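Local coordinates for butyryl-CoA dehydrogenase (Marinomonas mediterranea, PDB 6CXT), which belongs to the acyl-CoA dehydrogenase family of flavoproteins and holds flavin-adenine dinucleotide in its fold, at residues 39-51 against 60-74. Sequence-based numbering, arbitrary orientation.
Sequences NALGDFGYFGLPI and SGFDILTTIKIIEGL
Three backbone hydrogen bonds join the turn at Gly-48 to Ile-51 to Ser-60, Gly-61 and Phe-62, just ahead of helix 64-74. Ser-60 N donates to Gly-48 O from above the carbonyl plane (3.0 Å), while Ile-51 N, closing the type I turn, reaches the same oxygen from the opposite face. Phe-62 N meets Leu-49 O almost head-on, with a C=O...N angle of 165°. Gly-61 N binds Ile-51 O at 2.7 Å along a more bent path. A water bridges Gly-45 O and Ser-60 OG. The axes of 39-44 and 64-74 come no nearer than 13.6 Å, their N-to-C directions at 143°, and side chains make the contact between the helices.

Leu-49 buries more surface here than any other residue. With CG beside its backbone N (chi1 -49°), it packs CD1 against both Ile-70 CG2 (3.8 Å) and Ile-71 CG1, while CD2 meets the CE2 and CD2 side of the Phe-62 ring. Ser-60 CB sits over the centre of one face of that ring and Thr-66 CG2 towards the rim of the other. Farther along, Leu-74 CD1 reaches two aromatic rings, 3.5 Å from Tyr-46 CD1 and 3.8 Å from Phe-44 CE2, and its CD2 lies over a face of the Phe-44 ring. Ile-70 CG2 touches that ring edge-on, in its plane, and Ile-71 CG1 lies at the edge of the Tyr-46 ring, whose hydroxyl bonds Leu-84 O.

A Schellman motif with Gly-45 as C' ends helix 35-44, and Asp-63 N-caps helix 64-77; turn bonds and apolar packing hold these helices together within the helical N-terminal domain of the acyl-CoA dehydrogenase fold.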
ATOM      1  N   ASN B  39     -14.492  35.606  13.780  1.00 24.30           N
ATOM      2  CA  ASN B  39     -15.477  36.646  13.437  1.00 25.04           C
ATOM      3  C   ASN B  39     -15.375  37.067  11.961  1.00 24.16           C
ATOM      4  O   ASN B  39     -16.399  37.288  11.312  1.00 25.88           O
ATOM      5  CB  ASN B  39     -15.360  37.882  14.385  1.00 25.74           C
ATOM      6  CG  ASN B  39     -15.699  37.536  15.832  1.00 26.40           C
ATOM      7  OD1 ASN B  39     -16.421  36.575  16.095  1.00 25.90           O
ATOM      8  ND2 ASN B  39     -15.162  38.310  16.776  1.00 25.54           N
ATOM      9  N   ALA B  40     -14.152  37.095  11.420  1.00 24.60           N
ATOM     10  CA  ALA B  40     -13.985  37.374   9.992  1.00 23.07           C
ATOM     11  C   ALA B  40     -14.655  36.324   9.101  1.00 25.95           C
ATOM     12  O   ALA B  40     -15.338  36.663   8.106  1.00 23.82           O
ATOM     13  CB  ALA B  40     -12.530  37.595   9.627  1.00 21.47           C
ATOM     14  N   LEU B  41     -14.492  35.050   9.470  1.00 23.24           N
ATOM     15  CA  LEU B  41     -15.224  33.977   8.785  1.00 25.18           C
ATOM     16  C   LEU B  41     -16.748  34.149   8.938  1.00 24.11           C
ATOM     17  O   LEU B  41     -17.482  33.914   7.997  1.00 25.78           O
ATOM     18  CB  LEU B  41     -14.823  32.588   9.360  1.00 22.62           C
ATOM     19  CG  LEU B  41     -13.475  32.087   8.815  1.00 24.31           C
ATOM     20  CD1 LEU B  41     -12.893  31.017   9.736  1.00 22.05           C
ATOM     21  CD2 LEU B  41     -13.634  31.562   7.371  1.00 23.91           C
ATOM     22  N   GLY B  42     -17.194  34.563  10.129  1.00 25.74           N
ATOM     23  CA  GLY B  42     -18.593  34.939  10.370  1.00 23.83           C
ATOM     24  C   GLY B  42     -19.081  35.996   9.397  1.00 26.27           C
ATOM     25  O   GLY B  42     -20.107  35.800   8.732  1.00 28.75           O
ATOM     26  N   ASP B  43     -18.357  37.106   9.310  1.00 26.17           N
ATOM     27  CA  ASP B  43     -18.680  38.146   8.314  1.00 28.24           C
ATOM     28  C   ASP B  43     -18.642  37.679   6.857  1.00 29.61           C
ATOM     29  O   ASP B  43     -19.448  38.095   6.058  1.00 30.37           O
ATOM     30  CB  ASP B  43     -17.725  39.327   8.464  1.00 29.81           C
ATOM     31  CG  ASP B  43     -17.798  39.954   9.839  1.00 35.46           C
ATOM     32  OD1 ASP B  43     -18.759  39.690  10.573  1.00 36.82           O
ATOM     33  OD2 ASP B  43     -16.876  40.698  10.201  1.00 40.24           O
ATOM     34  N   PHE B  44     -17.695  36.813   6.502  1.00 28.04           N
ATOM     35  CA  PHE B  44     -17.672  36.235   5.161  1.00 28.01           C
ATOM     36  C   PHE B  44     -18.950  35.433   4.866  1.00 28.16           C
ATOM     37  O   PHE B  44     -19.383  35.376   3.734  1.00 28.57           O
ATOM     38  CB  PHE B  44     -16.380  35.389   4.968  1.00 27.46           C
ATOM     39  CG  PHE B  44     -16.356  34.552   3.715  1.00 27.79           C
ATOM     40  CD1 PHE B  44     -15.885  35.087   2.511  1.00 29.15           C
ATOM     41  CD2 PHE B  44     -16.799  33.229   3.739  1.00 26.48           C
ATOM     42  CE1 PHE B  44     -15.850  34.306   1.339  1.00 28.26           C
ATOM     43  CE2 PHE B  44     -16.785  32.450   2.567  1.00 27.15           C
ATOM     44  CZ  PHE B  44     -16.289  32.997   1.369  1.00 28.37           C
ATOM     45  N   GLY B  45     -19.532  34.809   5.882  1.00 27.80           N
ATOM     46  CA  GLY B  45     -20.747  34.024   5.727  1.00 25.78           C
ATOM     47  C   GLY B  45     -20.560  32.527   5.944  1.00 25.42           C
ATOM     48  O   GLY B  45     -21.491  31.774   5.693  1.00 26.30           O
ATOM     49  N   TYR B  46     -19.371  32.097   6.409  1.00 27.32           N
ATOM     50  CA  TYR B  46     -19.024  30.634   6.626  1.00 23.72           C
ATOM     51  C   TYR B  46     -20.024  29.896   7.491  1.00 23.81           C
ATOM     52  O   TYR B  46     -20.346  28.734   7.235  1.00 24.07           O
ATOM     53  CB  TYR B  46     -17.639  30.548   7.302  1.00 23.29           C
ATOM     54  CG  TYR B  46     -17.019  29.164   7.485  1.00 22.30           C
ATOM     55  CD1 TYR B  46     -17.048  28.227   6.450  1.00 21.91           C
ATOM     56  CD2 TYR B  46     -16.350  28.814   8.670  1.00 23.85           C
ATOM     57  CE1 TYR B  46     -16.450  26.988   6.595  1.00 23.62           C
ATOM     58  CE2 TYR B  46     -15.724  27.552   8.835  1.00 22.94           C
ATOM     59  CZ  TYR B  46     -15.798  26.647   7.799  1.00 23.19           C
ATOM     60  OH  TYR B  46     -15.218  25.403   7.884  1.00 21.70           O
ATOM     61  N   PHE B  47     -20.512  30.540   8.562  1.00 24.63           N
ATOM     62  CA  PHE B  47     -21.386  29.810   9.468  1.00 25.32           C
ATOM     63  C   PHE B  47     -22.833  29.861   9.023  1.00 26.69           C
ATOM     64  O   PHE B  47     -23.666  29.136   9.555  1.00 29.40           O
ATOM     65  CB  PHE B  47     -21.298  30.352  10.900  1.00 26.20           C
ATOM     66  CG  PHE B  47     -19.900  30.533  11.381  1.00 25.35           C
ATOM     67  CD1 PHE B  47     -19.033  29.438  11.478  1.00 24.12           C
ATOM     68  CD2 PHE B  47     -19.440  31.787  11.730  1.00 25.72           C
ATOM     69  CE1 PHE B  47     -17.755  29.621  11.910  1.00 22.22           C
ATOM     70  CE2 PHE B  47     -18.152  31.959  12.175  1.00 26.24           C
ATOM     71  CZ  PHE B  47     -17.302  30.868  12.244  1.00 24.57           C
ATOM     72  N   GLY B  48     -23.127  30.714   8.057  1.00 25.18           N
ATOM     73  CA  GLY B  48     -24.483  30.818   7.556  1.00 27.43           C
ATOM     74  C   GLY B  48     -24.726  30.162   6.224  1.00 28.85           C
ATOM     75  O   GLY B  48     -25.834  30.242   5.721  1.00 29.94           O
ATOM     76  N   LEU B  49     -23.721  29.496   5.633  1.00 27.45           N
ATOM     77  CA  LEU B  49     -23.908  28.972   4.257  1.00 25.50           C
ATOM     78  C   LEU B  49     -25.174  28.124   4.057  1.00 24.83           C
ATOM     79  O   LEU B  49     -25.900  28.373   3.089  1.00 25.98           O
ATOM     80  CB  LEU B  49     -22.660  28.222   3.714  1.00 25.89           C
ATOM     81  CG  LEU B  49     -21.325  28.945   3.856  1.00 23.70           C
ATOM     82  CD1 LEU B  49     -20.144  27.993   3.599  1.00 23.14           C
ATOM     83  CD2 LEU B  49     -21.327  30.087   2.865  1.00 23.79           C
ATOM     84  N   PRO B  50     -25.446  27.134   4.942  1.00 23.17           N
ATOM     85  CA  PRO B  50     -26.622  26.323   4.700  1.00 27.80           C
ATOM     86  C   PRO B  50     -27.866  26.751   5.527  1.00 31.25           C
ATOM     87  O   PRO B  50     -28.784  25.949   5.659  1.00 31.16           O
ATOM     88  CB  PRO B  50     -26.182  24.944   5.202  1.00 26.75           C
ATOM     89  CG  PRO B  50     -25.226  25.249   6.335  1.00 27.37           C
ATOM     90  CD  PRO B  50     -24.707  26.650   6.120  1.00 24.02           C
ATOM     91  N   ILE B  51     -27.844  27.929   6.144  1.00 31.41           N
ATOM     92  CA  ILE B  51     -28.980  28.355   7.019  1.00 29.94           C
ATOM     93  C   ILE B  51     -29.928  29.191   6.140  1.00 28.92           C
ATOM     94  O   ILE B  51     -29.483  30.114   5.462  1.00 27.56           O
ATOM     95  CB  ILE B  51     -28.531  29.125   8.297  1.00 29.94           C
ATOM     96  CG1 ILE B  51     -27.408  28.362   9.017  1.00 31.57           C
ATOM     97  CG2 ILE B  51     -29.704  29.381   9.260  1.00 27.80           C
ATOM     98  CD1 ILE B  51     -27.755  26.966   9.487  1.00 26.77           C
ATOM     99  N   SER B  60     -27.402  32.155   4.077  1.00 37.71           N
ATOM    100  CA  SER B  60     -27.382  32.110   2.602  1.00 32.27           C
ATOM    101  C   SER B  60     -28.403  31.134   2.029  1.00 30.67           C
ATOM    102  O   SER B  60     -28.743  31.210   0.841  1.00 34.42           O
ATOM    103  CB  SER B  60     -26.005  31.720   2.084  1.00 31.39           C
ATOM    104  OG  SER B  60     -25.036  32.705   2.312  1.00 32.15           O
ATOM    105  N   GLY B  61     -28.823  30.175   2.844  1.00 28.97           N
ATOM    106  CA  GLY B  61     -29.652  29.054   2.390  1.00 30.64           C
ATOM    107  C   GLY B  61     -29.136  28.402   1.103  1.00 32.34           C
ATOM    108  O   GLY B  61     -29.919  28.041   0.215  1.00 29.43           O
ATOM    109  N   PHE B  62     -27.816  28.250   0.987  1.00 29.43           N
ATOM    110  CA  PHE B  62     -27.240  27.539  -0.169  1.00 28.99           C
ATOM    111  C   PHE B  62     -27.576  26.067  -0.204  1.00 28.48           C
ATOM    112  O   PHE B  62     -27.806  25.445   0.833  1.00 30.98           O
ATOM    113  CB  PHE B  62     -25.717  27.697  -0.208  1.00 26.14           C
ATOM    114  CG  PHE B  62     -25.249  29.072  -0.528  1.00 28.24           C
ATOM    115  CD1 PHE B  62     -25.937  29.879  -1.476  1.00 31.27           C
ATOM    116  CD2 PHE B  62     -24.078  29.569   0.049  1.00 26.95           C
ATOM    117  CE1 PHE B  62     -25.472  31.152  -1.773  1.00 29.32           C
ATOM    118  CE2 PHE B  62     -23.600  30.825  -0.276  1.00 28.86           C
ATOM    119  CZ  PHE B  62     -24.301  31.627  -1.173  1.00 30.80           C
ATOM    120  N   ASP B  63     -27.600  25.473  -1.396  1.00 29.16           N
ATOM    121  CA  ASP B  63     -27.724  24.014  -1.456  1.00 29.50           C
ATOM    122  C   ASP B  63     -26.382  23.373  -1.015  1.00 27.19           C
ATOM    123  O   ASP B  63     -25.368  24.067  -0.899  1.00 25.99           O
ATOM    124  CB  ASP B  63     -28.157  23.529  -2.843  1.00 31.13           C
ATOM    125  CG  ASP B  63     -27.185  23.928  -3.958  1.00 36.17           C
ATOM    126  OD1 ASP B  63     -26.090  24.396  -3.717  1.00 39.62           O
ATOM    127  OD2 ASP B  63     -27.508  23.760  -5.138  1.00 45.16           O
ATOM    128  N   ILE B  64     -26.403  22.067  -0.800  1.00 27.21           N
ATOM    129  CA  ILE B  64     -25.212  21.313  -0.335  1.00 27.53           C
ATOM    130  C   ILE B  64     -23.995  21.450  -1.268  1.00 24.44           C
ATOM    131  O   ILE B  64     -22.878  21.745  -0.818  1.00 22.48           O
ATOM    132  CB  ILE B  64     -25.552  19.845  -0.014  1.00 27.88           C
ATOM    133  CG1 ILE B  64     -26.725  19.802   0.957  1.00 28.95           C
ATOM    134  CG2 ILE B  64     -24.403  19.185   0.748  1.00 26.07           C
ATOM    135  CD1 ILE B  64     -27.355  18.425   1.023  1.00 29.00           C
ATOM    136  N   LEU B  65     -24.205  21.308  -2.566  1.00 24.00           N
ATOM    137  CA  LEU B  65     -23.070  21.468  -3.466  1.00 23.02           C
ATOM    138  C   LEU B  65     -22.407  22.814  -3.434  1.00 24.76           C
ATOM    139  O   LEU B  65     -21.157  22.888  -3.439  1.00 21.23           O
ATOM    140  CB  LEU B  65     -23.411  21.113  -4.927  1.00 24.85           C
ATOM    141  CG  LEU B  65     -23.263  19.619  -5.220  1.00 26.27           C
ATOM    142  CD1 LEU B  65     -24.047  19.291  -6.491  1.00 27.03           C
ATOM    143  CD2 LEU B  65     -21.777  19.187  -5.333  1.00 23.19           C
ATOM    144  N   THR B  66     -23.215  23.891  -3.436  1.00 21.50           N
ATOM    145  CA  THR B  66     -22.651  25.218  -3.380  1.00 24.31           C
ATOM    146  C   THR B  66     -21.900  25.398  -2.047  1.00 22.49           C
ATOM    147  O   THR B  66     -20.828  26.017  -2.012  1.00 21.93           O
ATOM    148  CB  THR B  66     -23.742  26.312  -3.497  1.00 26.60           C
ATOM    149  OG1 THR B  66     -24.439  26.128  -4.734  1.00 28.52           O
ATOM    150  CG2 THR B  66     -23.100  27.662  -3.515  1.00 24.98           C
ATOM    151  N   THR B  67     -22.509  24.897  -0.977  1.00 21.37           N
ATOM    152  CA  THR B  67     -21.937  25.058   0.356  1.00 21.00           C
ATOM    153  C   THR B  67     -20.561  24.345   0.388  1.00 21.38           C
ATOM    154  O   THR B  67     -19.571  24.940   0.822  1.00 20.72           O
ATOM    155  CB  THR B  67     -22.837  24.410   1.425  1.00 22.46           C
ATOM    156  OG1 THR B  67     -24.049  25.151   1.567  1.00 23.19           O
ATOM    157  CG2 THR B  67     -22.128  24.335   2.818  1.00 19.75           C
ATOM    158  N   ILE B  68     -20.512  23.078  -0.059  1.00 21.23           N
ATOM    159  CA  ILE B  68     -19.221  22.345   0.008  1.00 21.49           C
ATOM    160  C   ILE B  68     -18.150  22.980  -0.902  1.00 21.44           C
ATOM    161  O   ILE B  68     -16.954  22.956  -0.590  1.00 20.94           O
ATOM    162  CB  ILE B  68     -19.342  20.801  -0.166  1.00 21.87           C
ATOM    163  CG1 ILE B  68     -19.829  20.377  -1.528  1.00 25.15           C
ATOM    164  CG2 ILE B  68     -20.181  20.179   0.967  1.00 22.17           C
ATOM    165  CD1 ILE B  68     -18.685  20.100  -2.489  1.00 26.14           C
ATOM    166  N   LYS B  69     -18.590  23.543  -2.032  1.00 19.34           N
ATOM    167  CA  LYS B  69     -17.625  24.158  -2.957  1.00 20.02           C
ATOM    168  C   LYS B  69     -16.988  25.360  -2.306  1.00 20.54           C
ATOM    169  O   LYS B  69     -15.783  25.610  -2.457  1.00 18.78           O
ATOM    170  CB  LYS B  69     -18.302  24.530  -4.299  1.00 20.46           C
ATOM    171  CG  LYS B  69     -17.377  25.072  -5.387  1.00 21.56           C
ATOM    172  CD  LYS B  69     -16.251  24.105  -5.771  1.00 22.92           C
ATOM    173  CE  LYS B  69     -15.580  24.559  -7.067  1.00 24.12           C
ATOM    174  NZ  LYS B  69     -14.518  23.566  -7.438  1.00 25.45           N
ATOM    175  N   ILE B  70     -17.791  26.143  -1.578  1.00 19.40           N
ATOM    176  CA  ILE B  70     -17.217  27.329  -0.903  1.00 19.69           C
ATOM    177  C   ILE B  70     -16.263  26.858   0.213  1.00 18.72           C
ATOM    178  O   ILE B  70     -15.174  27.404   0.406  1.00 19.13           O
ATOM    179  CB  ILE B  70     -18.343  28.206  -0.315  1.00 19.77           C
ATOM    180  CG1 ILE B  70     -19.043  28.958  -1.462  1.00 22.21           C
ATOM    181  CG2 ILE B  70     -17.823  29.168   0.779  1.00 19.42           C
ATOM    182  CD1 ILE B  70     -20.450  29.415  -1.018  1.00 22.18           C
ATOM    183  N   ILE B  71     -16.678  25.824   0.938  1.00 18.60           N
ATOM    184  CA  ILE B  71     -15.848  25.334   2.047  1.00 19.12           C
ATOM    185  C   ILE B  71     -14.495  24.820   1.484  1.00 18.77           C
ATOM    186  O   ILE B  71     -13.432  25.030   2.073  1.00 17.19           O
ATOM    187  CB  ILE B  71     -16.593  24.215   2.831  1.00 19.85           C
ATOM    188  CG1 ILE B  71     -17.804  24.827   3.575  1.00 20.83           C
ATOM    189  CG2 ILE B  71     -15.651  23.532   3.833  1.00 17.67           C
ATOM    190  CD1 ILE B  71     -18.694  23.786   4.246  1.00 23.46           C
ATOM    191  N   GLU B  72     -14.575  24.098   0.359  1.00 19.41           N
ATOM    192  CA  GLU B  72     -13.353  23.610  -0.301  1.00 18.74           C
ATOM    193  C   GLU B  72     -12.452  24.769  -0.617  1.00 18.99           C
ATOM    194  O   GLU B  72     -11.234  24.697  -0.366  1.00 17.99           O
ATOM    195  CB  GLU B  72     -13.717  22.897  -1.596  1.00 18.84           C
ATOM    196  CG  GLU B  72     -12.502  22.371  -2.352  1.00 18.44           C
ATOM    197  CD  GLU B  72     -12.877  21.833  -3.738  1.00 22.12           C
ATOM    198  OE1 GLU B  72     -14.086  21.648  -4.030  1.00 20.40           O
ATOM    199  OE2 GLU B  72     -11.950  21.626  -4.562  1.00 22.44           O
ATOM    200  N   GLY B  73     -13.034  25.844  -1.191  1.00 19.14           N
ATOM    201  CA  GLY B  73     -12.251  27.040  -1.507  1.00 18.48           C
ATOM    202  C   GLY B  73     -11.565  27.604  -0.275  1.00 20.09           C
ATOM    203  O   GLY B  73     -10.371  27.979  -0.293  1.00 19.65           O
ATOM    204  N   LEU B  74     -12.306  27.660   0.822  1.00 20.29           N
ATOM    205  CA  LEU B  74     -11.694  28.167   2.081  1.00 20.20           C
ATOM    206  C   LEU B  74     -10.590  27.225   2.565  1.00 17.13           C
ATOM    207  O   LEU B  74      -9.568  27.695   3.035  1.00 18.42           O
ATOM    208  CB  LEU B  74     -12.741  28.342   3.202  1.00 18.74           C
ATOM    209  CG  LEU B  74     -13.795  29.456   2.940  1.00 21.46           C
ATOM    210  CD1 LEU B  74     -14.948  29.414   3.943  1.00 20.38           C
ATOM    211  CD2 LEU B  74     -13.078  30.818   2.978  1.00 20.13           C
TER
HETATM  212  O   HOH W   1     -23.840  32.676   4.842  1.00 30.08           O